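Local coordinates for protein autoinducer 2 sensor kinase/phosphatase LuxQ (PDB 3C38) that senses the quorum-sensing signal AI-2 through its periplasmic domain, which binds the LuxP–AI-2 complex, and switches between kinase and phosphatase activity in a phosphorelay, at residues Ser177-Leu189 / Val228-Asn240. Numbering follows the deposited sequence.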
# COMPACT_ATOMS: atom_id res chain seq x y z
N SER A 177 15.65 3.25 -12.91
CA SER A 177 15.04 2.66 -14.09
C SER A 177 14.48 3.75 -15.00
O SER A 177 14.10 4.82 -14.54
CB SER A 177 13.90 1.71 -13.68
OG SER A 177 14.38 0.64 -12.89
N GLU A 178 14.45 3.46 -16.29
CA GLU A 178 13.93 4.39 -17.29
C GLU A 178 12.45 4.65 -17.05
O GLU A 178 12.00 5.79 -17.01
CB GLU A 178 14.06 3.78 -18.68
CG GLU A 178 15.05 4.43 -19.59
CD GLU A 178 15.00 3.80 -20.97
OE1 GLU A 178 14.06 4.09 -21.74
OE2 GLU A 178 15.91 2.98 -21.25
N ASN A 179 11.71 3.56 -16.91
CA ASN A 179 10.28 3.61 -16.68
C ASN A 179 9.81 2.31 -16.06
O ASN A 179 10.41 1.24 -16.27
CB ASN A 179 9.52 3.82 -18.00
CG ASN A 179 9.31 5.29 -18.34
OD1 ASN A 179 8.75 6.06 -17.55
ND2 ASN A 179 9.73 5.68 -19.52
N LEU A 180 8.73 2.40 -15.30
CA LEU A 180 8.13 1.24 -14.67
C LEU A 180 6.62 1.24 -14.87
O LEU A 180 5.99 2.29 -15.04
CB LEU A 180 8.43 1.20 -13.16
CG LEU A 180 9.86 1.11 -12.65
CD1 LEU A 180 9.80 1.21 -11.12
CD2 LEU A 180 10.53 -0.21 -13.08
N VAL A 181 6.05 0.04 -14.84
CA VAL A 181 4.61 -0.13 -14.97
C VAL A 181 4.20 -1.19 -13.96
O VAL A 181 4.69 -2.33 -14.00
CB VAL A 181 4.20 -0.64 -16.37
CG1 VAL A 181 2.68 -0.81 -16.40
CG2 VAL A 181 4.67 0.33 -17.46
N LEU A 182 3.31 -0.83 -13.04
CA LEU A 182 2.84 -1.79 -12.06
C LEU A 182 1.52 -2.31 -12.60
O LEU A 182 0.60 -1.54 -12.89
CB LEU A 182 2.63 -1.13 -10.69
CG LEU A 182 2.03 -2.03 -9.59
CD1 LEU A 182 2.91 -3.26 -9.39
CD2 LEU A 182 1.90 -1.25 -8.29
N ALA A 183 1.43 -3.62 -12.76
CA ALA A 183 0.21 -4.19 -13.31
C ALA A 183 -0.21 -5.49 -12.66
O ALA A 183 0.55 -6.12 -11.93
CB ALA A 183 0.39 -4.42 -14.81
N VAL A 184 -1.46 -5.87 -12.95
CA VAL A 184 -2.06 -7.10 -12.47
C VAL A 184 -2.48 -7.81 -13.75
O VAL A 184 -3.45 -7.43 -14.39
CB VAL A 184 -3.32 -6.85 -11.61
CG1 VAL A 184 -3.98 -8.17 -11.25
CG2 VAL A 184 -2.96 -6.08 -10.34
N ASP A 185 -1.72 -8.83 -14.14
CA ASP A 185 -2.00 -9.59 -15.35
C ASP A 185 -1.70 -8.72 -16.58
O ASP A 185 -0.54 -8.55 -16.97
CB ASP A 185 -3.47 -10.04 -15.36
CG ASP A 185 -3.82 -10.91 -16.56
OD1 ASP A 185 -2.90 -11.40 -17.26
OD2 ASP A 185 -5.03 -11.12 -16.80
N THR A 186 -2.73 -8.17 -17.19
CA THR A 186 -2.53 -7.33 -18.36
C THR A 186 -3.02 -5.92 -18.08
O THR A 186 -2.81 -5.01 -18.88
CB THR A 186 -3.26 -7.95 -19.58
OG1 THR A 186 -2.27 -8.41 -20.51
CG2 THR A 186 -4.21 -6.95 -20.25
N THR A 187 -3.64 -5.74 -16.92
CA THR A 187 -4.18 -4.46 -16.53
C THR A 187 -3.22 -3.64 -15.68
O THR A 187 -2.79 -4.06 -14.60
CB THR A 187 -5.48 -4.65 -15.76
OG1 THR A 187 -6.36 -5.48 -16.53
CG2 THR A 187 -6.15 -3.31 -15.50
N PRO A 188 -2.87 -2.44 -16.15
CA PRO A 188 -1.95 -1.57 -15.43
C PRO A 188 -2.61 -0.88 -14.23
O PRO A 188 -3.74 -0.40 -14.34
CB PRO A 188 -1.53 -0.54 -16.49
CG PRO A 188 -1.83 -1.23 -17.79
CD PRO A 188 -3.11 -1.93 -17.51
N LEU A 189 -1.91 -0.84 -13.10
CA LEU A 189 -2.41 -0.15 -11.92
C LEU A 189 -1.88 1.28 -11.96
O LEU A 189 -2.62 2.24 -11.79
CB LEU A 189 -1.95 -0.85 -10.65
CG LEU A 189 -2.57 -2.23 -10.45
CD1 LEU A 189 -2.19 -2.76 -9.06
CD2 LEU A 189 -4.10 -2.12 -10.57
N VAL A 228 5.98 -13.76 0.35
CA VAL A 228 4.99 -14.60 -0.33
C VAL A 228 4.72 -14.08 -1.75
O VAL A 228 4.50 -12.88 -1.95
CB VAL A 228 3.66 -14.61 0.45
CG1 VAL A 228 2.66 -15.54 -0.24
CG2 VAL A 228 3.90 -15.05 1.89
N PRO A 229 4.71 -14.98 -2.75
CA PRO A 229 4.47 -14.60 -4.15
C PRO A 229 3.12 -13.94 -4.37
O PRO A 229 2.12 -14.38 -3.82
CB PRO A 229 4.57 -15.94 -4.90
CG PRO A 229 5.41 -16.80 -3.99
CD PRO A 229 4.87 -16.44 -2.63
N THR A 230 3.09 -12.88 -5.18
CA THR A 230 1.84 -12.20 -5.48
C THR A 230 1.71 -12.06 -6.99
O THR A 230 2.63 -12.40 -7.73
CB THR A 230 1.80 -10.79 -4.88
OG1 THR A 230 2.63 -9.92 -5.67
CG2 THR A 230 2.27 -10.82 -3.44
N TYR A 231 0.56 -11.53 -7.42
CA TYR A 231 0.28 -11.30 -8.83
C TYR A 231 0.65 -9.87 -9.27
O TYR A 231 0.38 -9.48 -10.40
CB TYR A 231 -1.21 -11.56 -9.08
CG TYR A 231 -2.13 -10.70 -8.23
CD1 TYR A 231 -2.29 -9.35 -8.50
CD2 TYR A 231 -2.83 -11.25 -7.16
CE1 TYR A 231 -3.14 -8.55 -7.72
CE2 TYR A 231 -3.68 -10.47 -6.36
CZ TYR A 231 -3.83 -9.12 -6.65
OH TYR A 231 -4.67 -8.34 -5.87
N LEU A 232 1.25 -9.10 -8.37
CA LEU A 232 1.67 -7.74 -8.69
C LEU A 232 2.95 -7.83 -9.52
O LEU A 232 3.98 -8.29 -9.02
CB LEU A 232 1.96 -6.96 -7.41
CG LEU A 232 0.81 -6.80 -6.41
CD1 LEU A 232 1.35 -6.14 -5.13
CD2 LEU A 232 -0.32 -5.97 -7.03
N CYS A 233 2.88 -7.39 -10.77
CA CYS A 233 4.03 -7.43 -11.67
C CYS A 233 4.58 -6.06 -12.06
O CYS A 233 3.87 -5.21 -12.58
CB CYS A 233 3.68 -8.21 -12.94
SG CYS A 233 5.04 -8.33 -14.14
N VAL A 234 5.86 -5.87 -11.80
CA VAL A 234 6.49 -4.62 -12.15
C VAL A 234 7.28 -4.78 -13.45
O VAL A 234 8.24 -5.55 -13.51
CB VAL A 234 7.44 -4.14 -11.05
CG1 VAL A 234 8.17 -2.88 -11.53
CG2 VAL A 234 6.65 -3.85 -9.76
N TYR A 235 6.86 -4.06 -14.48
CA TYR A 235 7.55 -4.10 -15.76
C TYR A 235 8.58 -2.98 -15.74
O TYR A 235 8.24 -1.82 -15.46
CB TYR A 235 6.58 -3.89 -16.92
CG TYR A 235 5.55 -4.98 -17.06
CD1 TYR A 235 4.33 -4.90 -16.40
CD2 TYR A 235 5.80 -6.10 -17.86
CE1 TYR A 235 3.37 -5.90 -16.53
CE2 TYR A 235 4.86 -7.11 -17.99
CZ TYR A 235 3.65 -7.01 -17.33
OH TYR A 235 2.72 -8.01 -17.44
N SER A 236 9.84 -3.33 -16.01
CA SER A 236 10.91 -2.35 -16.02
C SER A 236 11.43 -2.26 -17.45
O SER A 236 11.69 -3.27 -18.10
CB SER A 236 12.04 -2.76 -15.06
OG SER A 236 12.64 -3.98 -15.45
N ILE A 237 11.56 -1.03 -17.94
CA ILE A 237 11.99 -0.83 -19.31
C ILE A 237 13.35 -0.19 -19.41
O ILE A 237 13.62 0.83 -18.77
CB ILE A 237 10.98 0.03 -20.07
CG1 ILE A 237 9.57 -0.31 -19.59
CG2 ILE A 237 11.08 -0.24 -21.57
CD1 ILE A 237 8.51 0.60 -20.12
N GLN A 238 14.22 -0.79 -20.22
CA GLN A 238 15.55 -0.27 -20.42
C GLN A 238 15.93 -0.40 -21.90
O GLN A 238 15.63 -1.41 -22.54
CB GLN A 238 16.55 -1.02 -19.55
CG GLN A 238 17.62 -0.12 -18.94
CD GLN A 238 17.04 1.00 -18.09
OE1 GLN A 238 16.35 0.76 -17.09
NE2 GLN A 238 17.32 2.24 -18.48
N THR A 239 16.57 0.63 -22.44
CA THR A 239 16.99 0.65 -23.84
C THR A 239 18.40 0.08 -23.95
O THR A 239 19.23 0.30 -23.07
CB THR A 239 16.99 2.08 -24.39
OG1 THR A 239 17.99 2.84 -23.70
CG2 THR A 239 15.65 2.74 -24.15
N ASN A 240 18.68 -0.66 -25.03
CA ASN A 240 20.01 -1.25 -25.22
C ASN A 240 21.14 -0.23 -25.17
O ASN A 240 20.97 0.92 -25.57
CB ASN A 240 20.08 -2.01 -26.55
CG ASN A 240 19.32 -3.31 -26.52
OD1 ASN A 240 19.71 -4.29 -27.15
ND2 ASN A 240 18.21 -3.32 -25.79
O HOH W 1 16.06 -1.00 -15.10
O HOH W 2 18.36 3.07 -20.65
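In the smaller, four-stranded antiparallel sheet of the periplasmic Cache-type domain of LuxQ, strands 179-184 and 232-239 pair as the two central strands. Val181 and Tyr235 form a hydrogen-bonded pair, with Tyr235 N 2.8 Å from Val181 O, and Ala183 and Cys233 form the next, Cys233 N lying 2.9 Å from Ala183 O; in return, Val181 N donates to Tyr235 O and Ala183 N to Cys233 O. Side chains alternate between the two faces. On one, Leu180, Leu182, Leu232 and Val234 are branched aliphatics suited to their burial, whereas Val184 and Ser236 are partly exposed. In Leu182, chi1 175° sets CG anti to the backbone N and chi2 58° turns CD1 onto Val234 CG2, 3.8 Å away, while Leu180 CD2 rests 3.6 Å from Ser236 CB. On the other face, the small Ala183 suits a place beside a large ring, its CB meeting the edge of Tyr235 in the ring plane, 3.7 Å from CE1. Cys233 SG lies over one face of that ring, toward the rim, and the phenol reaches the type II' turn from Val184 to Thr187, where OH is 3.3 Å from Asp185 O. At the other end, Thr239 N donates a hydrogen bond to the syn side of Glu178 OE2 at 2.7 Å, 20° out of the carboxylate plane; polar residues suit this end, where Gln238 and Thr239 are exposed. Near the hairpin turn, beta-branched Val184 presents both methyls obliquely to the Tyr231 ring, CG1 3.4 Å from CD1, while Tyr231 OH bonds to His135 ND1. Strands 187-191 and 216-225 flank the pair, helix 201-205 packs on Val181 and Ile237, and strand 123-127 of the five-stranded sheet meets Tyr231 and Leu232.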